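Local coordinates for protein glycerol-3-phosphate dehydrogenase [NAD(+)] (Dunaliella salina, PDB 6IUY) that probably interconverts sn-glycerol 3-phosphate and dihydroxyacetone phosphate with NAD, and joins this activity to a phosphatase-type domain, so that dihydroxyacetone phosphate can be converted directly to glycerol, at residues A[413-417]-A[418-422]. Residues are numbered along the deposited sequence; the frame is centred on the assembly and turned at random.
Sequences AGDIA and KEELS. With NAD (nicotinamide-adenine-dinucleotide), chain C.
Asp-415 and Glu-420 cross obliquely where helix 413-416 turns into the following loop. Extended beyond CG, the Glu-420 chain brings OE1 to 3.5 Å from Asp-415 CB. The carboxylate planes lie 27° apart, and Asp-415 OD1 is 3.4 Å from Glu-420 OE2. Lys-418 probably eases the repulsion of this like-charge pair: its NZ has a long salt bridge to Glu-420 OE2 at 4.0 Å and lies 4.1 Å from Asp-415 OD1. Bends at chi2 and chi3 (145° and 65°) carry the lysine chain past Gly-414 O. A Schellman motif closes the last turn. Glu-420 N bonds to Asp-415 O at 3.1 Å, and Glu-419, with positive phi, bonds through N to Ile-416 O at 2.8 Å. With an alanine at Glu-420, Lys-418 would probably lose its long salt-bridge mate, and the CG packing on Asp-415 O would go. On the buried side, Ile-416 CD1 lies 3.7 Å from Ser-422 OG, and Trp-267 and Met-274 of helix 266-282 also touch the isoleucine. Glu-419 OE2 pairs with Arg-273 and Gln-277. Ala-413 N donates to the nicotinamide carboxamide O7N of NAD, 2.9 Å away. Backbone bonds thus fix the helix end, while the carboxylate pair probably depends on Lys-418 and solvent for charge balance.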
loop_
_atom_site.group_PDB
_atom_site.type_symbol
_atom_site.label_atom_id
_atom_site.label_comp_id
_atom_site.label_asym_id
_atom_site.label_seq_id
_atom_site.Cartn_x
_atom_site.Cartn_y
_atom_site.Cartn_z
ATOM N N ALA A 413 13.113 15.759 8.845
ATOM C CA ALA A 413 14.569 15.874 9.034
ATOM C C ALA A 413 15.041 15.912 10.471
ATOM O O ALA A 413 15.964 15.170 10.852
ATOM C CB ALA A 413 15.081 17.112 8.320
ATOM N N GLY A 414 14.441 16.794 11.268
ATOM C CA GLY A 414 14.932 17.077 12.610
ATOM C C GLY A 414 15.133 15.828 13.438
ATOM O O GLY A 414 16.114 15.705 14.175
ATOM N N ASP A 415 14.199 14.888 13.304
ATOM C CA ASP A 415 14.238 13.635 14.051
ATOM C C ASP A 415 15.305 12.638 13.575
ATOM O O ASP A 415 15.936 11.942 14.368
ATOM C CB ASP A 415 12.861 12.993 13.981
ATOM C CG ASP A 415 11.809 13.838 14.656
ATOM O OD1 ASP A 415 12.064 14.292 15.798
ATOM O OD2 ASP A 415 10.746 14.075 14.039
ATOM N N ILE A 416 15.481 12.551 12.273
ATOM C CA ILE A 416 16.549 11.736 11.705
ATOM C C ILE A 416 17.908 12.341 12.053
ATOM O O ILE A 416 18.870 11.624 12.303
ATOM C CB ILE A 416 16.366 11.616 10.199
ATOM C CG1 ILE A 416 15.039 10.904 9.921
ATOM C CG2 ILE A 416 17.536 10.905 9.555
ATOM C CD1 ILE A 416 14.533 11.070 8.480
ATOM N N ALA A 417 17.982 13.666 12.111
ATOM C CA ALA A 417 19.228 14.334 12.506
ATOM C C ALA A 417 19.602 13.971 13.941
ATOM O O ALA A 417 20.757 14.084 14.346
ATOM C CB ALA A 417 19.093 15.851 12.360
ATOM N N LYS A 418 18.615 13.525 14.712
ATOM C CA LYS A 418 18.858 13.131 16.090
ATOM C C LYS A 418 18.990 11.617 16.173
ATOM O O LYS A 418 19.101 11.048 17.258
ATOM C CB LYS A 418 17.740 13.644 16.995
ATOM C CG LYS A 418 17.888 15.138 17.297
ATOM C CD LYS A 418 16.566 15.842 17.405
ATOM C CE LYS A 418 15.785 15.324 18.592
ATOM N NZ LYS A 418 14.437 15.951 18.711
ATOM N N GLU A 419 18.975 10.978 15.008
ATOM C CA GLU A 419 19.184 9.540 14.898
ATOM C C GLU A 419 18.047 8.697 15.481
ATOM O O GLU A 419 18.266 7.563 15.921
ATOM C CB GLU A 419 20.516 9.162 15.568
ATOM C CG GLU A 419 21.723 9.911 14.974
ATOM C CD GLU A 419 23.073 9.326 15.384
ATOM O OE1 GLU A 419 23.110 8.439 16.268
ATOM O OE2 GLU A 419 24.101 9.750 14.804
ATOM N N GLU A 420 16.834 9.243 15.487
ATOM C CA GLU A 420 15.649 8.437 15.749
ATOM C C GLU A 420 15.447 7.474 14.580
ATOM O O GLU A 420 15.654 7.844 13.416
ATOM C CB GLU A 420 14.423 9.317 15.942
ATOM C CG GLU A 420 14.633 10.439 16.965
ATOM C CD GLU A 420 13.350 11.214 17.285
ATOM O OE1 GLU A 420 12.283 10.858 16.737
ATOM O OE2 GLU A 420 13.407 12.179 18.087
ATOM N N LEU A 421 15.041 6.243 14.882
ATOM C CA LEU A 421 14.961 5.199 13.863
ATOM C C LEU A 421 13.995 5.578 12.778
ATOM O O LEU A 421 12.871 5.990 13.051
ATOM C CB LEU A 421 14.542 3.854 14.467
ATOM C CG LEU A 421 15.514 3.141 15.413
ATOM C CD1 LEU A 421 15.507 1.633 15.150
ATOM C CD2 LEU A 421 16.920 3.684 15.309
ATOM N N SER A 422 14.436 5.424 11.536
ATOM C CA SER A 422 13.654 5.851 10.394
ATOM C C SER A 422 13.989 4.967 9.206
ATOM O O SER A 422 14.830 4.080 9.309
ATOM C CB SER A 422 13.932 7.320 10.078
ATOM O OG SER A 422 12.938 7.822 9.200
HETATM P PA NAD C . 14.693 23.911 3.458
HETATM O O1A NAD C . 15.316 23.809 4.789
HETATM O O2A NAD C . 13.179 23.745 3.460
HETATM O O5B NAD C . 14.999 25.364 2.789
HETATM C C5B NAD C . 16.150 26.119 3.196
HETATM C C4B NAD C . 17.138 26.247 2.009
HETATM O O4B NAD C . 16.613 26.992 1.075
HETATM C C3B NAD C . 18.382 27.015 2.464
HETATM O O3B NAD C . 19.453 26.212 2.658
HETATM C C2B NAD C . 18.661 28.002 1.315
HETATM O O2B NAD C . 20.120 27.950 0.989
HETATM C C1B NAD C . 17.918 27.576 0.352
HETATM N N9A NAD C . 17.590 28.644 -0.494
HETATM C C8A NAD C . 16.925 29.786 -0.201
HETATM N N7A NAD C . 16.852 30.513 -1.338
HETATM C C5A NAD C . 17.489 29.837 -2.331
HETATM C C6A NAD C . 17.727 30.126 -3.663
HETATM N N6A NAD C . 17.330 31.301 -4.361
HETATM N N1A NAD C . 18.381 29.248 -4.434
HETATM C C2A NAD C . 18.823 28.077 -3.891
HETATM N N3A NAD C . 18.605 27.795 -2.587
HETATM C C4A NAD C . 17.937 28.679 -1.812
HETATM O O3 NAD C . 15.353 22.782 2.526
HETATM P PN NAD C . 15.362 21.198 2.776
HETATM O O1N NAD C . 14.808 20.859 4.149
HETATM O O2N NAD C . 16.762 20.642 2.650
HETATM O O5D NAD C . 14.379 20.562 1.717
HETATM C C5D NAD C . 14.702 20.535 0.339
HETATM C C4D NAD C . 13.942 19.355 -0.282
HETATM O O4D NAD C . 13.945 18.321 0.539
HETATM C C3D NAD C . 12.490 19.751 -0.457
HETATM O O3D NAD C . 12.091 19.404 -1.693
HETATM C C2D NAD C . 11.716 18.933 0.615
HETATM O O2D NAD C . 10.327 18.751 0.119
HETATM C C1D NAD C . 12.408 17.833 0.716
HETATM N N1N NAD C . 12.303 17.143 1.986
HETATM C C2N NAD C . 12.336 17.807 3.194
HETATM C C3N NAD C . 12.235 17.097 4.390
HETATM C C7N NAD C . 12.248 17.881 5.720
HETATM O O7N NAD C . 11.886 17.348 6.751
HETATM N N7N NAD C . 12.714 19.245 5.711
HETATM C C4N NAD C . 12.106 15.725 4.391
HETATM C C5N NAD C . 12.103 15.048 3.184
HETATM C C6N NAD C . 12.211 15.769 1.994
#